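Uncharacterized protein (Bacteroides ovatus, PDB 3NQK) is of unknown function but combines a domain of the E-set clan with a BT_3044-like C-terminal domain rich in antiparallel strands. Local coordinates at residues M272-F277 / K293-G298; M169-Y174 / A203-E208. All blocks are in the same frame, centred on the assembly; numbering follows the deposited sequence.

Contact 1: M272-F277 / K293-G298; sequences MFEYDF and KYRVAG
Arg295 reaches across from one strand to two acids of its antiparallel neighbour, Glu274 and Asp276, which share its face of the sheet. Its CG lies anti to the backbone N (chi1 169°), and bends at chi2 and chi3 turn the guanidinium over the partner strand. There NE meets Asp276 OD1 at 2.6 Å, in the guanidinium plane and on the syn side of the carboxylate but 33° out of its plane, while NH1 bonds Glu274 OE2 at 2.9 Å from above that carboxylate's plane. A leucine here would probably leave both carboxylates without their shared positive mate. Asp276 OD2 and Arg295 NH2 also bond weakly to the Tyr174 hydroxyl. The other face is mainly aromatic and aliphatic. Val296 CB sits over the Tyr275 ring, 3.7 Å from its centroid (CH-pi), CG1 meets the edge of Phe273 (CE2 at 4.0 Å) and CG2 that of Phe277 (CE1 at 3.8 Å); the Tyr275 hydroxyl, a polar exception, bonds Gly204 N. The Phe277 and Tyr294 rings meet obliquely. Gly298 has backbone angles that would jam a CB against the preceding carbonyl. Paired backbone bonds make this an antiparallel ladder with a cross-strand salt-bridge network on one face.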
loop_
_atom_site.group_PDB
_atom_site.type_symbol
_atom_site.label_atom_id
_atom_site.label_comp_id
_atom_site.label_asym_id
_atom_site.label_seq_id
_atom_site.Cartn_x
_atom_site.Cartn_y
_atom_site.Cartn_z
HETATM N N MSE A 272 -19.589 16.006 20.073
HETATM C CA MSE A 272 -20.791 16.640 20.649
HETATM C C MSE A 272 -20.404 17.860 21.470
HETATM O O MSE A 272 -19.554 17.787 22.341
HETATM C CB MSE A 272 -21.538 15.632 21.511
HETATM C CG MSE A 272 -22.170 14.505 20.706
HETATM SE SE MSE A 272 -22.317 12.846 21.698
HETATM C CE MSE A 272 -20.590 12.013 21.246
ATOM N N PHE A 273 -21.061 18.973 21.210
ATOM C CA PHE A 273 -20.627 20.232 21.758
ATOM C C PHE A 273 -21.719 21.258 21.747
ATOM O O PHE A 273 -22.730 21.096 21.085
ATOM C CB PHE A 273 -19.474 20.752 20.925
ATOM C CG PHE A 273 -19.794 20.845 19.462
ATOM C CD1 PHE A 273 -19.562 19.779 18.625
ATOM C CD2 PHE A 273 -20.399 21.964 18.946
ATOM C CE1 PHE A 273 -19.881 19.852 17.293
ATOM C CE2 PHE A 273 -20.719 22.043 17.597
ATOM C CZ PHE A 273 -20.461 20.994 16.780
ATOM N N GLU A 274 -21.462 22.362 22.422
ATOM C CA GLU A 274 -22.385 23.465 22.480
ATOM C C GLU A 274 -21.614 24.692 22.868
ATOM O O GLU A 274 -20.847 24.656 23.804
ATOM C CB GLU A 274 -23.475 23.179 23.502
ATOM C CG GLU A 274 -24.504 24.317 23.667
ATOM C CD GLU A 274 -25.755 23.887 24.469
ATOM O OE1 GLU A 274 -25.661 22.918 25.280
ATOM O OE2 GLU A 274 -26.820 24.516 24.278
ATOM N N TYR A 275 -21.769 25.775 22.113
ATOM C CA TYR A 275 -21.043 27.020 22.429
ATOM C C TYR A 275 -21.727 28.263 21.907
ATOM O O TYR A 275 -22.639 28.193 21.093
ATOM C CB TYR A 275 -19.609 26.961 21.881
ATOM C CG TYR A 275 -19.498 26.821 20.358
ATOM C CD1 TYR A 275 -19.617 27.918 19.522
ATOM C CD2 TYR A 275 -19.196 25.600 19.781
ATOM C CE1 TYR A 275 -19.486 27.781 18.121
ATOM C CE2 TYR A 275 -19.065 25.453 18.414
ATOM C CZ TYR A 275 -19.202 26.540 17.584
ATOM O OH TYR A 275 -19.055 26.364 16.202
ATOM N N ASP A 276 -21.270 29.405 22.387
ATOM C CA ASP A 276 -21.716 30.687 21.882
ATOM C C ASP A 276 -20.571 31.347 21.181
ATOM O O ASP A 276 -19.413 31.143 21.560
ATOM C CB ASP A 276 -22.147 31.608 23.034
ATOM C CG ASP A 276 -23.503 31.260 23.599
ATOM O OD1 ASP A 276 -24.332 30.672 22.868
ATOM O OD2 ASP A 276 -23.758 31.633 24.774
ATOM N N PHE A 277 -20.887 32.182 20.186
ATOM C CA PHE A 277 -19.907 33.092 19.590
ATOM C C PHE A 277 -20.608 34.200 18.851
ATOM O O PHE A 277 -21.818 34.179 18.691
ATOM C CB PHE A 277 -18.972 32.355 18.658
ATOM C CG PHE A 277 -19.504 32.177 17.279
ATOM C CD1 PHE A 277 -20.420 31.178 17.000
ATOM C CD2 PHE A 277 -19.029 32.956 16.235
ATOM C CE1 PHE A 277 -20.897 30.987 15.700
ATOM C CE2 PHE A 277 -19.511 32.780 14.933
ATOM C CZ PHE A 277 -20.440 31.796 14.671
ATOM N N LYS A 293 -24.825 37.458 17.739
ATOM C CA LYS A 293 -24.466 36.340 18.614
ATOM C C LYS A 293 -25.208 35.076 18.196
ATOM O O LYS A 293 -26.391 35.124 17.874
ATOM C CB LYS A 293 -24.823 36.693 20.062
ATOM C CG LYS A 293 -24.238 35.757 21.123
ATOM C CD LYS A 293 -24.508 36.288 22.544
ATOM C CE LYS A 293 -23.674 35.545 23.591
ATOM N NZ LYS A 293 -23.716 36.222 24.927
ATOM N N TYR A 294 -24.519 33.938 18.231
ATOM C CA TYR A 294 -25.139 32.677 17.877
ATOM C C TYR A 294 -24.906 31.654 18.937
ATOM O O TYR A 294 -23.847 31.608 19.531
ATOM C CB TYR A 294 -24.583 32.141 16.561
ATOM C CG TYR A 294 -24.843 33.020 15.349
ATOM C CD1 TYR A 294 -26.080 33.032 14.718
ATOM C CD2 TYR A 294 -23.825 33.761 14.790
ATOM C CE1 TYR A 294 -26.302 33.831 13.603
ATOM C CE2 TYR A 294 -24.028 34.539 13.680
ATOM C CZ TYR A 294 -25.255 34.587 13.092
ATOM O OH TYR A 294 -25.424 35.392 11.985
ATOM N N ARG A 295 -25.908 30.809 19.161
ATOM C CA ARG A 295 -25.730 29.625 19.954
ATOM C C ARG A 295 -25.599 28.446 19.007
ATOM O O ARG A 295 -26.463 28.234 18.170
ATOM C CB ARG A 295 -26.927 29.409 20.870
ATOM C CG ARG A 295 -26.948 28.024 21.565
ATOM C CD ARG A 295 -25.796 27.873 22.511
ATOM N NE ARG A 295 -25.916 28.796 23.626
ATOM C CZ ARG A 295 -26.587 28.536 24.744
ATOM N NH1 ARG A 295 -27.167 27.354 24.922
ATOM N NH2 ARG A 295 -26.661 29.451 25.693
ATOM N N VAL A 296 -24.503 27.701 19.123
ATOM C CA VAL A 296 -24.268 26.509 18.278
ATOM C C VAL A 296 -24.401 25.280 19.140
ATOM O O VAL A 296 -23.759 25.184 20.183
ATOM C CB VAL A 296 -22.856 26.502 17.698
ATOM C CG1 VAL A 296 -22.696 25.350 16.706
ATOM C CG2 VAL A 296 -22.535 27.826 17.037
ATOM N N ALA A 297 -25.213 24.326 18.720
ATOM C CA ALA A 297 -25.429 23.133 19.537
ATOM C C ALA A 297 -25.755 21.922 18.702
ATOM O O ALA A 297 -26.550 22.003 17.774
ATOM C CB ALA A 297 -26.539 23.379 20.538
ATOM N N GLY A 298 -25.168 20.779 19.074
ATOM C CA GLY A 298 -25.468 19.498 18.428
ATOM C C GLY A 298 -24.241 18.612 18.281
ATOM O O GLY A 298 -23.392 18.536 19.189
#

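Contact 2: M169-Y174 / A203-E208; sequences MKVYTY and AGLINE
Val171 and Gly204 bring the two backbones nearest, their CA atoms still 6.6 Å apart: an extended strand, 169-174, faces a loop, 203-208, without pairing with it. The loop opens with a type II' beta turn from Ala203 to Ile206, closed by the bond from Ile206 N to Ala203 O at 3.1 Å. Gly204 fills the turn's second position, where the positive phi of 51° suits a residue lacking a side chain. Leu205 follows and supplies the side chain that meets the strand. Its CG lies 3.9 Å from Val171 CG2, and its CD2 branch lies 3.9 Å from Met169 CE, the methyl of a selenomethionine. The leucine and the two strand side chains run antiparallel and touch along their flanks. The Met169 chain starts extended, CG anti to the backbone N (chi1 -177°), then bends at chi3, which turns CE toward the turn, where it touches both Leu205 CD2 and Gly204 O (3.8 Å). Met169 also packs on Val296 and Phe273, and Val171 on Tyr294. The flexible selenomethionine can bend to the leucine, while the branched valine and leucine offer methyls for close packing. With methyl groups and a leucine methine meeting and no polar bond between the segments, the contact rests on van der Waals packing and exclusion of water.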
loop_
_atom_site.group_PDB
_atom_site.type_symbol
_atom_site.label_atom_id
_atom_site.label_comp_id
_atom_site.label_asym_id
_atom_site.label_seq_id
_atom_site.Cartn_x
_atom_site.Cartn_y
_atom_site.Cartn_z
HETATM N N MSE A 169 -25.997 19.762 13.517
HETATM C CA MSE A 169 -25.494 20.955 14.209
HETATM C C MSE A 169 -26.429 22.102 13.949
HETATM O O MSE A 169 -26.606 22.527 12.798
HETATM C CB MSE A 169 -24.086 21.325 13.733
HETATM C CG MSE A 169 -23.505 22.520 14.477
HETATM SE SE MSE A 169 -21.840 23.115 13.779
HETATM C CE MSE A 169 -22.528 23.882 12.128
ATOM N N LYS A 170 -27.041 22.602 15.004
ATOM C CA LYS A 170 -27.990 23.691 14.883
ATOM C C LYS A 170 -27.372 25.006 15.321
ATOM O O LYS A 170 -26.632 25.066 16.321
ATOM C CB LYS A 170 -29.236 23.399 15.703
ATOM C CG LYS A 170 -30.106 22.243 15.152
ATOM C CD LYS A 170 -31.434 22.189 15.874
ATOM C CE LYS A 170 -32.418 21.274 15.188
ATOM N NZ LYS A 170 -33.816 21.557 15.659
ATOM N N VAL A 171 -27.675 26.063 14.581
ATOM C CA VAL A 171 -27.164 27.377 14.896
ATOM C C VAL A 171 -28.307 28.373 15.095
ATOM O O VAL A 171 -29.035 28.713 14.162
ATOM C CB VAL A 171 -26.242 27.847 13.818
ATOM C CG1 VAL A 171 -25.760 29.254 14.111
ATOM C CG2 VAL A 171 -25.049 26.866 13.688
ATOM N N TYR A 172 -28.484 28.798 16.329
ATOM C CA TYR A 172 -29.569 29.708 16.688
ATOM C C TYR A 172 -29.064 31.134 16.806
ATOM O O TYR A 172 -28.022 31.377 17.403
ATOM C CB TYR A 172 -30.169 29.302 18.025
ATOM C CG TYR A 172 -30.627 27.854 18.116
ATOM C CD1 TYR A 172 -29.748 26.850 18.513
ATOM C CD2 TYR A 172 -31.962 27.506 17.881
ATOM C CE1 TYR A 172 -30.173 25.533 18.652
ATOM C CE2 TYR A 172 -32.393 26.192 18.004
ATOM C CZ TYR A 172 -31.490 25.208 18.392
ATOM O OH TYR A 172 -31.904 23.907 18.512
ATOM N N THR A 173 -29.838 32.077 16.285
ATOM C CA THR A 173 -29.515 33.491 16.401
ATOM C C THR A 173 -30.061 34.056 17.691
ATOM O O THR A 173 -31.195 33.869 17.989
ATOM C CB THR A 173 -30.170 34.284 15.275
ATOM O OG1 THR A 173 -29.701 33.811 14.023
ATOM C CG2 THR A 173 -29.862 35.760 15.410
ATOM N N TYR A 174 -29.259 34.786 18.430
ATOM C CA TYR A 174 -29.782 35.497 19.593
ATOM C C TYR A 174 -30.660 36.639 19.139
ATOM O O TYR A 174 -30.220 37.520 18.392
ATOM C CB TYR A 174 -28.657 36.050 20.460
ATOM C CG TYR A 174 -28.084 35.060 21.451
ATOM C CD1 TYR A 174 -27.288 34.002 21.027
ATOM C CD2 TYR A 174 -28.280 35.221 22.811
ATOM C CE1 TYR A 174 -26.730 33.105 21.938
ATOM C CE2 TYR A 174 -27.723 34.331 23.733
ATOM C CZ TYR A 174 -26.948 33.281 23.284
ATOM O OH TYR A 174 -26.401 32.411 24.181
ATOM N N ALA A 203 -15.979 28.690 13.454
ATOM C CA ALA A 203 -17.173 28.800 14.268
ATOM C C ALA A 203 -18.481 28.779 13.459
ATOM O O ALA A 203 -18.608 29.443 12.409
ATOM C CB ALA A 203 -17.109 30.086 15.098
ATOM N N GLY A 204 -19.458 28.052 13.980
ATOM C CA GLY A 204 -20.805 28.082 13.452
ATOM C C GLY A 204 -20.878 27.867 11.974
ATOM O O GLY A 204 -20.359 26.885 11.463
ATOM N N LEU A 205 -21.524 28.801 11.281
ATOM C CA LEU A 205 -21.724 28.694 9.837
ATOM C C LEU A 205 -20.861 29.696 9.068
ATOM O O LEU A 205 -21.079 29.928 7.885
ATOM C CB LEU A 205 -23.203 28.891 9.491
ATOM C CG LEU A 205 -24.160 27.791 9.992
ATOM C CD1 LEU A 205 -25.591 28.084 9.549
ATOM C CD2 LEU A 205 -23.730 26.436 9.483
ATOM N N ILE A 206 -19.843 30.235 9.732
ATOM C CA ILE A 206 -18.910 31.158 9.091
ATOM C C ILE A 206 -18.396 30.568 7.776
ATOM O O ILE A 206 -17.997 29.386 7.716
ATOM C CB ILE A 206 -17.714 31.461 10.013
ATOM C CG1 ILE A 206 -18.143 32.383 11.162
ATOM C CG2 ILE A 206 -16.565 32.082 9.235
ATOM C CD1 ILE A 206 -18.606 33.725 10.733
ATOM N N ASN A 207 -18.418 31.384 6.721
ATOM C CA ASN A 207 -17.982 30.948 5.405
ATOM C C ASN A 207 -16.502 30.587 5.405
ATOM O O ASN A 207 -15.645 31.435 5.668
ATOM C CB ASN A 207 -18.258 32.036 4.370
ATOM C CG ASN A 207 -18.198 31.515 2.929
ATOM O OD1 ASN A 207 -17.289 30.756 2.544
ATOM N ND2 ASN A 207 -19.150 31.923 2.138
ATOM N N GLU A 208 -16.209 29.338 5.039
ATOM C CA GLU A 208 -14.834 28.814 5.040
ATOM C C GLU A 208 -13.985 29.402 3.912
ATOM O O GLU A 208 -12.787 29.152 3.852
ATOM C CB GLU A 208 -14.849 27.259 4.950
ATOM C CG GLU A 208 -15.699 26.586 6.085
ATOM C CD GLU A 208 -15.709 25.046 6.044
ATOM O OE1 GLU A 208 -15.567 24.469 4.956
ATOM O OE2 GLU A 208 -15.900 24.426 7.119
#

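In the fold
Contact 2 closes before contact 1 opens along the chain, and the two centres lie 8 Å apart on the same side of the chain's centre. Both belong to the BT_3044-like C-terminal part of the protein and share one antiparallel beta-sheet, where strand 292-307 runs between strands 264-279 and 169-175. Segment 293-298 therefore borders segment 272-277 on one side and 169-174 on the other; a probable backbone hydrogen bond, Arg295 O to Tyr172 N, 2.8 Å, joins the latter pair. The loop 203-208 packs against the mainly apolar face of these strands, with Ala203 and Ile206 touching Phe277. Contact 1 thus knits neighbouring strands together, whereas contact 2 adds a loop over their shared hydrophobic face.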